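Local coordinates for protein Hsp70/Hsp90 co-chaperone CNS1 (PDB 6HFM) that acts, through a longer protein of which this is the C-terminal wheel domain, as a co-chaperone of Hsp90 and Hsp70 and stimulates the ATPase of the Hsp70 SSA1, at residues V27-R36 against Q46-M54; I18-P26 against Q159-V167. One frame throughout, in Å; residues are numbered along the deposited sequence.

Interaction 1 of 2, residues V27-R36 against Q46-M54; sequences VELLNEGKIR and QLIYPALIM
Arg36 and Ile48 form an antiparallel hydrogen-bonded pair. Arg36 N donates to Ile48 O at 3.1 Å, in the carbonyl plane, and Ile48 N returns a bond to Arg36 O at 2.8 Å with an N-H...O angle of 158°. On the same face of the sheet the two side chains run alongside each other. Arg36 holds CG between its backbone N and carbonyl carbon (chi1 71°), and its guanidinium lies with one face over Ile48 CD1, which sits 3.8 Å from Arg36 NH2, below the rim of the group. A salt bridge from Arg36 NH1 to Glu66 fixes the charged end.

One residue before this pair the contacts become looser. Ile35 CA makes a CA-H...O approach to Ile48 O, while Ile35 CD1 comes at the edge of the Tyr49 ring, 4.0 Å from Tyr49 CD2. Lys34 O comes up to the CG-CD edge of the Pro50 ring, 3.2 Å from Pro50 CD.

Leu30 CD1 and Leu52 CD1 meet tip to tip at 3.9 Å, and Val27 CG2 reaches Leu52 CD2 at 3.8 Å. The 3-10 segment 28-30 and a type I turn from Leu30 to Gly33 carry the chain from this apolar cluster to the bridge; Asn31 ND2 pins the bend through Glu28 O at 2.8 Å.

In the mixed sheet of the C-terminal wheel domain, strand 47-55 pairs with the short strand 36-37 and strand 60-68, both antiparallel, and with strand 139-145, parallel. Phe63 touches Leu30, and Met13 of helix 4-15 packs on both Ile35 and Leu47.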
ATOM      1  N   VAL A  27     -11.204  -0.440  -7.054  1.00 23.68           N
ATOM      2  CA  VAL A  27     -11.065   0.286  -8.322  1.00 25.71           C
ATOM      3  C   VAL A  27     -10.885  -0.677  -9.499  1.00 24.91           C
ATOM      4  O   VAL A  27     -10.315  -1.765  -9.346  1.00 22.74           O
ATOM      5  CB  VAL A  27      -9.923   1.341  -8.312  1.00 28.16           C
ATOM      6  CG1 VAL A  27     -10.221   2.444  -7.306  1.00 31.15           C
ATOM      7  CG2 VAL A  27      -8.556   0.719  -8.047  1.00 27.29           C
ATOM      8  N   GLU A  28     -11.365  -0.259 -10.672  1.00 27.53           N
ATOM      9  CA  GLU A  28     -11.342  -1.098 -11.877  1.00 30.28           C
ATOM     10  C   GLU A  28      -9.925  -1.492 -12.316  1.00 26.50           C
ATOM     11  O   GLU A  28      -9.732  -2.540 -12.922  1.00 27.70           O
ATOM     12  CB  GLU A  28     -12.099  -0.408 -13.023  1.00 37.96           C
ATOM     13  CG  GLU A  28     -13.607  -0.329 -12.791  1.00 46.74           C
ATOM     14  CD  GLU A  28     -14.330   0.661 -13.694  1.00 58.14           C
ATOM     15  OE1 GLU A  28     -13.751   1.102 -14.711  1.00 65.36           O
ATOM     16  OE2 GLU A  28     -15.493   0.999 -13.381  1.00 65.18           O
ATOM     17  N   LEU A  29      -8.932  -0.672 -11.970  1.00 24.56           N
ATOM     18  CA  LEU A  29      -7.530  -0.990 -12.269  1.00 25.33           C
ATOM     19  C   LEU A  29      -7.028  -2.296 -11.643  1.00 24.19           C
ATOM     20  O   LEU A  29      -6.063  -2.875 -12.142  1.00 24.38           O
ATOM     21  CB  LEU A  29      -6.612   0.158 -11.838  1.00 27.87           C
ATOM     22  CG  LEU A  29      -6.760   1.471 -12.613  1.00 30.97           C
ATOM     23  CD1 LEU A  29      -6.056   2.587 -11.867  1.00 32.23           C
ATOM     24  CD2 LEU A  29      -6.204   1.341 -14.023  1.00 33.23           C
ATOM     25  N   LEU A  30      -7.673  -2.746 -10.560  1.00 23.81           N
ATOM     26  CA  LEU A  30      -7.359  -4.036  -9.920  1.00 23.68           C
ATOM     27  C   LEU A  30      -8.175  -5.249 -10.423  1.00 26.10           C
ATOM     28  O   LEU A  30      -8.078  -6.327  -9.830  1.00 26.29           O
ATOM     29  CB  LEU A  30      -7.573  -3.915  -8.401  1.00 23.12           C
ATOM     30  CG  LEU A  30      -6.782  -2.867  -7.627  1.00 24.19           C
ATOM     31  CD1 LEU A  30      -7.284  -2.791  -6.195  1.00 25.38           C
ATOM     32  CD2 LEU A  30      -5.294  -3.181  -7.646  1.00 25.95           C
ATOM     33  N   ASN A  31      -8.965  -5.102 -11.493  1.00 27.56           N
ATOM     34  CA  ASN A  31      -9.924  -6.161 -11.881  1.00 29.91           C
ATOM     35  C   ASN A  31      -9.280  -7.512 -12.245  1.00 30.64           C
ATOM     36  O   ASN A  31      -9.895  -8.565 -12.034  1.00 29.40           O
ATOM     37  CB  ASN A  31     -10.849  -5.696 -13.019  1.00 31.62           C
ATOM     38  CG  ASN A  31     -10.174  -5.730 -14.379  1.00 32.96           C
ATOM     39  OD1 ASN A  31     -10.328  -6.692 -15.136  1.00 38.77           O
ATOM     40  ND2 ASN A  31      -9.408  -4.696 -14.688  1.00 36.89           N
ATOM     41  N   GLU A  32      -8.058  -7.478 -12.784  1.00 32.32           N
ATOM     42  CA  GLU A  32      -7.356  -8.699 -13.209  1.00 33.99           C
ATOM     43  C   GLU A  32      -6.762  -9.500 -12.039  1.00 29.86           C
ATOM     44  O   GLU A  32      -6.480 -10.691 -12.191  1.00 29.94           O
ATOM     45  CB  GLU A  32      -6.265  -8.372 -14.239  1.00 39.22           C
ATOM     46  CG  GLU A  32      -6.798  -7.708 -15.508  1.00 45.09           C
ATOM     47  CD  GLU A  32      -5.700  -7.242 -16.448  1.00 51.21           C
ATOM     48  OE1 GLU A  32      -4.768  -6.543 -15.989  1.00 57.67           O
ATOM     49  OE2 GLU A  32      -5.774  -7.564 -17.655  1.00 58.73           O
ATOM     50  N   GLY A  33      -6.568  -8.862 -10.885  1.00 27.62           N
ATOM     51  CA  GLY A  33      -6.101  -9.564  -9.685  1.00 26.54           C
ATOM     52  C   GLY A  33      -4.680 -10.095  -9.792  1.00 26.90           C
ATOM     53  O   GLY A  33      -4.395 -11.212  -9.342  1.00 27.98           O
ATOM     54  N   LYS A  34      -3.791  -9.290 -10.371  1.00 25.55           N
ATOM     55  CA  LYS A  34      -2.407  -9.704 -10.630  1.00 25.82           C
ATOM     56  C   LYS A  34      -1.554  -9.664  -9.361  1.00 24.70           C
ATOM     57  O   LYS A  34      -1.119  -8.604  -8.927  1.00 29.18           O
ATOM     58  CB  LYS A  34      -1.765  -8.820 -11.701  1.00 28.62           C
ATOM     59  CG  LYS A  34      -2.309  -9.031 -13.106  1.00 32.69           C
ATOM     60  CD  LYS A  34      -1.610  -8.101 -14.088  1.00 37.95           C
ATOM     61  CE  LYS A  34      -1.903  -8.469 -15.535  1.00 43.69           C
ATOM     62  NZ  LYS A  34      -1.297  -7.485 -16.478  1.00 47.89           N
ATOM     63  N   ILE A  35      -1.348 -10.830  -8.767  1.00 23.86           N
ATOM     64  CA  ILE A  35      -0.401 -11.019  -7.662  1.00 22.05           C
ATOM     65  C   ILE A  35       0.267 -12.359  -7.945  1.00 21.60           C
ATOM     66  O   ILE A  35      -0.408 -13.310  -8.346  1.00 22.67           O
ATOM     67  CB  ILE A  35      -1.092 -10.974  -6.264  1.00 21.22           C
ATOM     68  CG1 ILE A  35      -0.078 -11.213  -5.129  1.00 20.63           C
ATOM     69  CG2 ILE A  35      -2.253 -11.959  -6.175  1.00 21.83           C
ATOM     70  CD1 ILE A  35      -0.607 -10.880  -3.745  1.00 20.35           C
ATOM     71  N   ARG A  36       1.589 -12.425  -7.796  1.00 20.70           N
ATOM     72  CA  ARG A  36       2.325 -13.643  -8.160  1.00 21.46           C
ATOM     73  C   ARG A  36       3.702 -13.720  -7.517  1.00 20.36           C
ATOM     74  O   ARG A  36       4.279 -12.699  -7.145  1.00 19.18           O
ATOM     75  CB  ARG A  36       2.481 -13.732  -9.687  1.00 23.77           C
ATOM     76  CG  ARG A  36       3.457 -12.734 -10.292  1.00 26.44           C
ATOM     77  CD  ARG A  36       3.454 -12.814 -11.813  1.00 31.16           C
ATOM     78  NE  ARG A  36       4.751 -12.428 -12.373  1.00 36.16           N
ATOM     79  CZ  ARG A  36       5.210 -11.179 -12.456  1.00 38.61           C
ATOM     80  NH1 ARG A  36       4.493 -10.147 -12.015  1.00 43.33           N
ATOM     81  NH2 ARG A  36       6.410 -10.956 -12.987  1.00 39.60           N
ATOM     82  N   GLN A  46      10.577 -13.611  -5.184  1.00 21.20           N
ATOM     83  CA  GLN A  46       9.939 -12.358  -4.782  1.00 21.20           C
ATOM     84  C   GLN A  46       8.448 -12.371  -5.096  1.00 18.66           C
ATOM     85  O   GLN A  46       8.047 -12.618  -6.231  1.00 18.58           O
ATOM     86  CB  GLN A  46      10.606 -11.160  -5.458  1.00 23.45           C
ATOM     87  CG  GLN A  46      12.052 -10.964  -5.039  1.00 26.47           C
ATOM     88  CD  GLN A  46      12.770  -9.905  -5.852  1.00 29.49           C
ATOM     89  OE1 GLN A  46      12.219  -8.839  -6.141  1.00 27.19           O
ATOM     90  NE2 GLN A  46      14.019 -10.192  -6.219  1.00 32.07           N
ATOM     91  N   LEU A  47       7.640 -12.145  -4.065  1.00 17.01           N
ATOM     92  CA  LEU A  47       6.215 -11.875  -4.222  1.00 16.71           C
ATOM     93  C   LEU A  47       6.034 -10.476  -4.809  1.00 16.94           C
ATOM     94  O   LEU A  47       6.635  -9.512  -4.334  1.00 18.41           O
ATOM     95  CB  LEU A  47       5.503 -11.989  -2.877  1.00 16.62           C
ATOM     96  CG  LEU A  47       3.979 -11.858  -2.869  1.00 17.25           C
ATOM     97  CD1 LEU A  47       3.303 -12.928  -3.712  1.00 18.41           C
ATOM     98  CD2 LEU A  47       3.451 -11.897  -1.442  1.00 17.41           C
ATOM     99  N   ILE A  48       5.202 -10.383  -5.845  1.00 16.41           N
ATOM    100  CA  ILE A  48       4.977  -9.141  -6.586  1.00 16.76           C
ATOM    101  C   ILE A  48       3.480  -8.826  -6.525  1.00 17.07           C
ATOM    102  O   ILE A  48       2.659  -9.671  -6.896  1.00 19.15           O
ATOM    103  CB  ILE A  48       5.425  -9.290  -8.052  1.00 17.85           C
ATOM    104  CG1 ILE A  48       6.930  -9.583  -8.125  1.00 20.05           C
ATOM    105  CG2 ILE A  48       5.125  -8.028  -8.848  1.00 18.28           C
ATOM    106  CD1 ILE A  48       7.389 -10.168  -9.444  1.00 22.84           C
ATOM    107  N   TYR A  49       3.135  -7.620  -6.070  1.00 17.51           N
ATOM    108  CA  TYR A  49       1.731  -7.183  -5.982  1.00 16.60           C
ATOM    109  C   TYR A  49       1.565  -5.760  -6.521  1.00 17.13           C
ATOM    110  O   TYR A  49       2.533  -5.001  -6.561  1.00 17.50           O
ATOM    111  CB  TYR A  49       1.169  -7.286  -4.551  1.00 17.70           C
ATOM    112  CG  TYR A  49       2.168  -7.255  -3.401  1.00 17.40           C
ATOM    113  CD1 TYR A  49       3.028  -6.181  -3.221  1.00 17.88           C
ATOM    114  CD2 TYR A  49       2.215  -8.298  -2.460  1.00 18.18           C
ATOM    115  CE1 TYR A  49       3.936  -6.151  -2.171  1.00 18.01           C
ATOM    116  CE2 TYR A  49       3.112  -8.270  -1.402  1.00 18.56           C
ATOM    117  CZ  TYR A  49       3.972  -7.196  -1.261  1.00 18.47           C
ATOM    118  OH  TYR A  49       4.859  -7.158  -0.208  1.00 20.32           O
ATOM    119  N   PRO A  50       0.335  -5.393  -6.930  1.00 17.08           N
ATOM    120  CA  PRO A  50       0.097  -4.017  -7.340  1.00 16.94           C
ATOM    121  C   PRO A  50       0.069  -3.075  -6.137  1.00 16.41           C
ATOM    122  O   PRO A  50      -0.030  -3.525  -4.991  1.00 16.70           O
ATOM    123  CB  PRO A  50      -1.290  -4.076  -8.010  1.00 18.36           C
ATOM    124  CG  PRO A  50      -1.708  -5.512  -7.998  1.00 19.01           C
ATOM    125  CD  PRO A  50      -0.921  -6.153  -6.905  1.00 18.49           C
ATOM    126  N   ALA A  51       0.137  -1.775  -6.414  1.00 16.40           N
ATOM    127  CA  ALA A  51       0.027  -0.741  -5.385  1.00 17.13           C
ATOM    128  C   ALA A  51      -0.872   0.409  -5.817  1.00 16.86           C
ATOM    129  O   ALA A  51      -0.760   0.914  -6.944  1.00 18.31           O
ATOM    130  CB  ALA A  51       1.401  -0.205  -5.018  1.00 18.06           C
ATOM    131  N   LEU A  52      -1.769   0.807  -4.911  1.00 17.25           N
ATOM    132  CA  LEU A  52      -2.505   2.060  -5.009  1.00 18.51           C
ATOM    133  C   LEU A  52      -1.809   3.069  -4.107  1.00 18.63           C
ATOM    134  O   LEU A  52      -1.615   2.809  -2.915  1.00 19.58           O
ATOM    135  CB  LEU A  52      -3.957   1.870  -4.564  1.00 20.19           C
ATOM    136  CG  LEU A  52      -4.835   1.027  -5.484  1.00 23.61           C
ATOM    137  CD1 LEU A  52      -6.156   0.695  -4.808  1.00 25.17           C
ATOM    138  CD2 LEU A  52      -5.092   1.742  -6.803  1.00 26.92           C
ATOM    139  N   ILE A  53      -1.423   4.214  -4.674  1.00 18.97           N
ATOM    140  CA  ILE A  53      -0.733   5.263  -3.924  1.00 19.76           C
ATOM    141  C   ILE A  53      -1.665   6.467  -3.883  1.00 19.56           C
ATOM    142  O   ILE A  53      -1.897   7.109  -4.903  1.00 21.04           O
ATOM    143  CB  ILE A  53       0.644   5.619  -4.540  1.00 21.81           C
ATOM    144  CG1 ILE A  53       1.526   4.358  -4.640  1.00 24.27           C
ATOM    145  CG2 ILE A  53       1.358   6.679  -3.711  1.00 21.62           C
ATOM    146  CD1 ILE A  53       1.554   3.743  -6.017  1.00 27.42           C
ATOM    147  N   MET A  54      -2.204   6.748  -2.699  1.00 18.75           N
ATOM    148  CA  MET A  54      -3.208   7.792  -2.507  1.00 20.09           C
ATOM    149  C   MET A  54      -2.537   9.085  -2.055  1.00 19.36           C
ATOM    150  O   MET A  54      -1.655   9.062  -1.196  1.00 18.90           O
ATOM    151  CB  MET A  54      -4.228   7.373  -1.439  1.00 21.77           C
ATOM    152  CG  MET A  54      -4.775   5.955  -1.563  1.00 24.72           C
ATOM    153  SD  MET A  54      -5.500   5.588  -3.170  1.00 27.80           S
ATOM    154  CE  MET A  54      -6.883   6.723  -3.192  1.00 31.59           C
TER

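Interaction 2 of 2, residues I18-P26 against Q159-V167; sequences ITNIKTHSP and QKALERRSV
With CG between the backbone N and the carbonyl carbon (chi1 60°), the His24 ring turns its edge toward Glu163 O, and Arg165, extended from CG to NE, runs its aliphatic chain across Ile21. The backbones join through a single bridge between Thr23 and Arg165, by which residues 164-167 of the wheel domain construct are tied to the chain just after strand 20-21. Two bonds define it: His24 N donates to Arg164 O at 3.0 Å, and Ser166 N to Lys22 O at 3.0 Å with an N-H...O angle of 168°. The local directions lie 99° apart, so the segments cross instead of extending into a ladder.

At the His24 edge, NE2 makes only a weak bond to Glu163 O; ND1 pairs with Ser25 OG at 2.7 Å, so both ring nitrogens have partners.

Ile21 CG2 lies 3.5 Å from Arg165 CD, and Leu162 CD2 covers one guanidinium face. Beyond the segments, that guanidinium bridges to Glu106 and donates to the carbonyls of Thr107 and Lys108, while Arg164 forms a second salt bridge to Glu106. An alanine in place of Arg165 would probably take the aliphatic chain away from Ile21 CG2, strip Glu106 of one of its two arginine partners and deprive two backbone carbonyls of a donor.

Water completes the seam at this surface. One molecule, sitting over the centre of the His24 ring, accepts from Ser25 N and donates to Arg164 O, with 2.9 Å between the water oxygen and Arg164 O.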
ATOM      1  N   ILE A  18       0.687 -12.807   5.688  1.00 17.28           N
ATOM      2  CA  ILE A  18      -0.016 -11.702   5.013  1.00 17.31           C
ATOM      3  C   ILE A  18      -1.516 -11.767   5.321  1.00 18.13           C
ATOM      4  O   ILE A  18      -2.167 -12.803   5.125  1.00 20.46           O
ATOM      5  CB  ILE A  18       0.220 -11.711   3.484  1.00 17.36           C
ATOM      6  CG1 ILE A  18       1.681 -11.380   3.184  1.00 18.28           C
ATOM      7  CG2 ILE A  18      -0.681 -10.695   2.770  1.00 17.94           C
ATOM      8  CD1 ILE A  18       2.123 -11.710   1.776  1.00 18.69           C
ATOM      9  N   THR A  19      -2.047 -10.655   5.810  1.00 17.82           N
ATOM     10  CA  THR A  19      -3.485 -10.470   5.988  1.00 17.15           C
ATOM     11  C   THR A  19      -4.032  -9.809   4.718  1.00 17.09           C
ATOM     12  O   THR A  19      -3.475  -8.817   4.265  1.00 16.59           O
ATOM     13  CB  THR A  19      -3.750  -9.546   7.197  1.00 18.24           C
ATOM     14  OG1 THR A  19      -3.101 -10.077   8.359  1.00 19.55           O
ATOM     15  CG2 THR A  19      -5.239  -9.398   7.473  1.00 18.59           C
ATOM     16  N   ASN A  20      -5.101 -10.366   4.144  1.00 17.07           N
ATOM     17  CA  ASN A  20      -5.779  -9.736   2.998  1.00 16.91           C
ATOM     18  C   ASN A  20      -7.212  -9.373   3.366  1.00 17.04           C
ATOM     19  O   ASN A  20      -7.962 -10.211   3.873  1.00 20.91           O
ATOM     20  CB  ASN A  20      -5.784 -10.637   1.757  1.00 17.66           C
ATOM     21  CG  ASN A  20      -6.394  -9.950   0.543  1.00 18.01           C
ATOM     22  OD1 ASN A  20      -6.086  -8.788   0.252  1.00 17.52           O
ATOM     23  ND2 ASN A  20      -7.268 -10.658  -0.168  1.00 21.01           N
ATOM     24  N   ILE A  21      -7.581  -8.122   3.089  1.00 16.26           N
ATOM     25  CA  ILE A  21      -8.932  -7.627   3.332  1.00 17.67           C
ATOM     26  C   ILE A  21      -9.597  -7.354   1.982  1.00 18.07           C
ATOM     27  O   ILE A  21      -9.094  -6.555   1.195  1.00 17.34           O
ATOM     28  CB  ILE A  21      -8.912  -6.320   4.165  1.00 19.06           C
ATOM     29  CG1 ILE A  21      -8.279  -6.545   5.554  1.00 21.87           C
ATOM     30  CG2 ILE A  21     -10.316  -5.730   4.310  1.00 19.09           C
ATOM     31  CD1 ILE A  21      -8.961  -7.569   6.433  1.00 24.24           C
ATOM     32  N   LYS A  22     -10.735  -8.002   1.730  1.00 18.02           N
ATOM     33  CA  LYS A  22     -11.508  -7.735   0.517  1.00 19.43           C
ATOM     34  C   LYS A  22     -12.471  -6.572   0.752  1.00 18.33           C
ATOM     35  O   LYS A  22     -13.082  -6.467   1.829  1.00 18.12           O
ATOM     36  CB  LYS A  22     -12.239  -8.993   0.052  1.00 21.90           C
ATOM     37  CG  LYS A  22     -11.263 -10.043  -0.459  1.00 24.50           C
ATOM     38  CD  LYS A  22     -11.930 -11.359  -0.791  1.00 28.92           C
ATOM     39  CE  LYS A  22     -10.876 -12.381  -1.179  1.00 32.46           C
ATOM     40  NZ  LYS A  22     -11.477 -13.634  -1.689  1.00 35.33           N
ATOM     41  N   THR A  23     -12.571  -5.688  -0.244  1.00 17.59           N
ATOM     42  CA  THR A  23     -13.447  -4.515  -0.182  1.00 18.31           C
ATOM     43  C   THR A  23     -14.587  -4.677  -1.180  1.00 18.50           C
ATOM     44  O   THR A  23     -14.492  -5.463  -2.128  1.00 18.13           O
ATOM     45  CB  THR A  23     -12.679  -3.188  -0.415  1.00 18.61           C
ATOM     46  OG1 THR A  23     -12.217  -3.092  -1.765  1.00 19.44           O
ATOM     47  CG2 THR A  23     -11.504  -3.068   0.550  1.00 18.91           C
ATOM     48  N   HIS A  24     -15.683  -3.956  -0.947  1.00 19.07           N
ATOM     49  CA  HIS A  24     -16.876  -4.127  -1.790  1.00 20.20           C
ATOM     50  C   HIS A  24     -16.728  -3.483  -3.167  1.00 20.78           C
ATOM     51  O   HIS A  24     -17.243  -4.022  -4.153  1.00 22.10           O
ATOM     52  CB  HIS A  24     -18.181  -3.693  -1.083  1.00 21.15           C
ATOM     53  CG  HIS A  24     -18.228  -2.261  -0.642  1.00 21.56           C
ATOM     54  ND1 HIS A  24     -18.387  -1.208  -1.516  1.00 21.74           N
ATOM     55  CD2 HIS A  24     -18.212  -1.717   0.601  1.00 22.32           C
ATOM     56  CE1 HIS A  24     -18.428  -0.075  -0.837  1.00 23.27           C
ATOM     57  NE2 HIS A  24     -18.326  -0.356   0.451  1.00 23.86           N
ATOM     58  N   SER A  25     -16.001  -2.367  -3.242  1.00 20.96           N
ATOM     59  CA  SER A  25     -15.896  -1.593  -4.478  1.00 22.45           C
ATOM     60  C   SER A  25     -14.443  -1.245  -4.824  1.00 21.55           C
ATOM     61  O   SER A  25     -14.079  -0.068  -4.872  1.00 24.62           O
ATOM     62  CB  SER A  25     -16.753  -0.335  -4.353  1.00 23.74           C
ATOM     63  OG  SER A  25     -18.108  -0.694  -4.134  1.00 25.58           O
ATOM     64  N   PRO A  26     -13.614  -2.276  -5.085  1.00 20.37           N
ATOM     65  CA  PRO A  26     -12.237  -2.014  -5.509  1.00 21.45           C
ATOM     66  C   PRO A  26     -12.212  -1.288  -6.853  1.00 23.34           C
ATOM     67  O   PRO A  26     -13.109  -1.486  -7.682  1.00 23.54           O
ATOM     68  CB  PRO A  26     -11.632  -3.418  -5.619  1.00 20.81           C
ATOM     69  CG  PRO A  26     -12.788  -4.310  -5.894  1.00 20.38           C
ATOM     70  CD  PRO A  26     -13.913  -3.722  -5.096  1.00 20.45           C
ATOM     71  N   GLN A 159     -14.695   4.270  11.195  1.00 24.50           N
ATOM     72  CA  GLN A 159     -15.976   3.657  10.810  1.00 27.36           C
ATOM     73  C   GLN A 159     -16.161   3.621   9.285  1.00 25.41           C
ATOM     74  O   GLN A 159     -16.556   2.593   8.734  1.00 25.59           O
ATOM     75  CB  GLN A 159     -17.150   4.392  11.479  1.00 31.44           C
ATOM     76  CG  GLN A 159     -18.502   3.711  11.293  1.00 37.60           C
ATOM     77  CD  GLN A 159     -19.622   4.392  12.061  1.00 46.21           C
ATOM     78  OE1 GLN A 159     -20.345   3.747  12.817  1.00 51.19           O
ATOM     79  NE2 GLN A 159     -19.770   5.698  11.870  1.00 49.68           N
ATOM     80  N   LYS A 160     -15.852   4.736   8.623  1.00 25.10           N
ATOM     81  CA  LYS A 160     -15.909   4.848   7.157  1.00 27.13           C
ATOM     82  C   LYS A 160     -14.941   3.862   6.489  1.00 25.77           C
ATOM     83  O   LYS A 160     -15.267   3.251   5.472  1.00 26.58           O
ATOM     84  CB  LYS A 160     -15.572   6.277   6.718  1.00 33.13           C
ATOM     85  CG  LYS A 160     -16.056   6.665   5.333  1.00 42.97           C
ATOM     86  CD  LYS A 160     -15.503   8.027   4.932  1.00 52.34           C
ATOM     87  CE  LYS A 160     -16.114   8.544   3.637  1.00 63.29           C
ATOM     88  NZ  LYS A 160     -17.453   9.166   3.841  1.00 72.67           N
ATOM     89  N   ALA A 161     -13.751   3.713   7.066  1.00 23.76           N
ATOM     90  CA  ALA A 161     -12.773   2.750   6.561  1.00 21.84           C
ATOM     91  C   ALA A 161     -13.285   1.315   6.656  1.00 21.99           C
ATOM     92  O   ALA A 161     -13.211   0.560   5.683  1.00 22.19           O
ATOM     93  CB  ALA A 161     -11.444   2.893   7.292  1.00 20.73           C
ATOM     94  N   LEU A 162     -13.854   0.957   7.805  1.00 22.10           N
ATOM     95  CA  LEU A 162     -14.384  -0.394   8.002  1.00 23.02           C
ATOM     96  C   LEU A 162     -15.595  -0.674   7.096  1.00 23.31           C
ATOM     97  O   LEU A 162     -15.791  -1.813   6.658  1.00 24.46           O
ATOM     98  CB  LEU A 162     -14.723  -0.632   9.476  1.00 23.97           C
ATOM     99  CG  LEU A 162     -13.529  -0.589  10.443  1.00 24.62           C
ATOM    100  CD1 LEU A 162     -14.024  -0.613  11.882  1.00 25.93           C
ATOM    101  CD2 LEU A 162     -12.536  -1.719  10.200  1.00 24.73           C
ATOM    102  N   GLU A 163     -16.362   0.370   6.783  1.00 24.18           N
ATOM    103  CA  GLU A 163     -17.519   0.259   5.881  1.00 26.53           C
ATOM    104  C   GLU A 163     -17.150   0.016   4.406  1.00 26.22           C
ATOM    105  O   GLU A 163     -17.999  -0.420   3.629  1.00 27.48           O
ATOM    106  CB  GLU A 163     -18.426   1.490   6.021  1.00 29.94           C
ATOM    107  CG  GLU A 163     -19.264   1.456   7.292  1.00 33.91           C
ATOM    108  CD  GLU A 163     -19.956   2.771   7.620  1.00 39.58           C
ATOM    109  OE1 GLU A 163     -19.785   3.767   6.880  1.00 40.99           O
ATOM    110  OE2 GLU A 163     -20.679   2.803   8.638  1.00 44.50           O
ATOM    111  N   ARG A 164     -15.899   0.288   4.027  1.00 22.81           N
ATOM    112  CA  ARG A 164     -15.377  -0.107   2.703  1.00 21.91           C
ATOM    113  C   ARG A 164     -15.220  -1.627   2.511  1.00 20.29           C
ATOM    114  O   ARG A 164     -15.119  -2.097   1.371  1.00 19.92           O
ATOM    115  CB  ARG A 164     -14.022   0.566   2.419  1.00 22.43           C
ATOM    116  CG  ARG A 164     -14.076   2.078   2.260  1.00 24.90           C
ATOM    117  CD  ARG A 164     -12.822   2.626   1.595  1.00 26.73           C
ATOM    118  NE  ARG A 164     -11.628   2.524   2.439  1.00 29.49           N
ATOM    119  CZ  ARG A 164     -11.231   3.423   3.346  1.00 29.78           C
ATOM    120  NH1 ARG A 164     -11.926   4.540   3.586  1.00 29.99           N
ATOM    121  NH2 ARG A 164     -10.117   3.192   4.041  1.00 29.66           N
ATOM    122  N   ARG A 165     -15.195  -2.383   3.607  1.00 18.95           N
ATOM    123  CA  ARG A 165     -14.873  -3.811   3.584  1.00 20.28           C
ATOM    124  C   ARG A 165     -16.112  -4.661   3.329  1.00 21.64           C
ATOM    125  O   ARG A 165     -17.236  -4.226   3.600  1.00 24.20           O
ATOM    126  CB  ARG A 165     -14.213  -4.221   4.902  1.00 19.14           C
ATOM    127  CG  ARG A 165     -12.988  -3.378   5.245  1.00 18.43           C
ATOM    128  CD  ARG A 165     -12.301  -3.839   6.512  1.00 18.08           C
ATOM    129  NE  ARG A 165     -11.142  -2.994   6.799  1.00 17.77           N
ATOM    130  CZ  ARG A 165     -10.254  -3.203   7.768  1.00 18.01           C
ATOM    131  NH1 ARG A 165     -10.358  -4.249   8.586  1.00 19.17           N
ATOM    132  NH2 ARG A 165      -9.249  -2.353   7.921  1.00 18.21           N
ATOM    133  N   SER A 166     -15.899  -5.868   2.808  1.00 21.55           N
ATOM    134  CA  SER A 166     -16.991  -6.808   2.533  1.00 24.28           C
ATOM    135  C   SER A 166     -17.649  -7.344   3.803  1.00 29.23           C
ATOM    136  O   SER A 166     -18.877  -7.472   3.854  1.00 32.97           O
ATOM    137  CB  SER A 166     -16.497  -7.976   1.680  1.00 22.99           C
ATOM    138  OG  SER A 166     -16.136  -7.520   0.394  1.00 21.61           O
ATOM    139  N   VAL A 167     -16.839  -7.664   4.813  1.00 31.53           N
ATOM    140  CA  VAL A 167     -17.355  -8.223   6.077  1.00 32.12           C
ATOM    141  C   VAL A 167     -17.031  -7.297   7.254  1.00 34.85           C
ATOM    142  O   VAL A 167     -17.605  -7.418   8.340  1.00 39.87           O
ATOM    143  CB  VAL A 167     -16.869  -9.681   6.277  1.00 31.99           C
ATOM    144  CG1 VAL A 167     -15.360  -9.788   6.493  1.00 32.02           C
ATOM    145  CG2 VAL A 167     -17.651 -10.399   7.368  1.00 32.76           C
ATOM    146  OXT VAL A 167     -16.219  -6.374   7.141  1.00 36.38           O
TER
HETATM  147  O   HOH W   1     -13.628  -8.011   4.035  1.00 26.12           O
HETATM  148  O   HOH W   2     -15.221  -8.132  -2.096  1.00 20.81           O
HETATM  149  O   HOH W   3     -15.028  -0.521  -1.052  1.00 21.81           O

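Along the chain interaction 1 is nested within the long loop that interaction 2 closes: residues 18-26 run directly into 27-36, which pair with 46-54, whereas 159-167 return only at the C-terminus. The two centres lie about 15 Å apart, and the contacts touch where Leu47 CD2 meets Ile18 CD1 at 3.5 Å. Interaction 1 belongs to the mixed sheet, at strand 47-55; interaction 2 lies at the surface, next to the small parallel pair of strands 20-21 and 134-135. In this C-terminal domain one run of chain, residues 18-36, thus touches both the C-terminal residues and the mixed sheet.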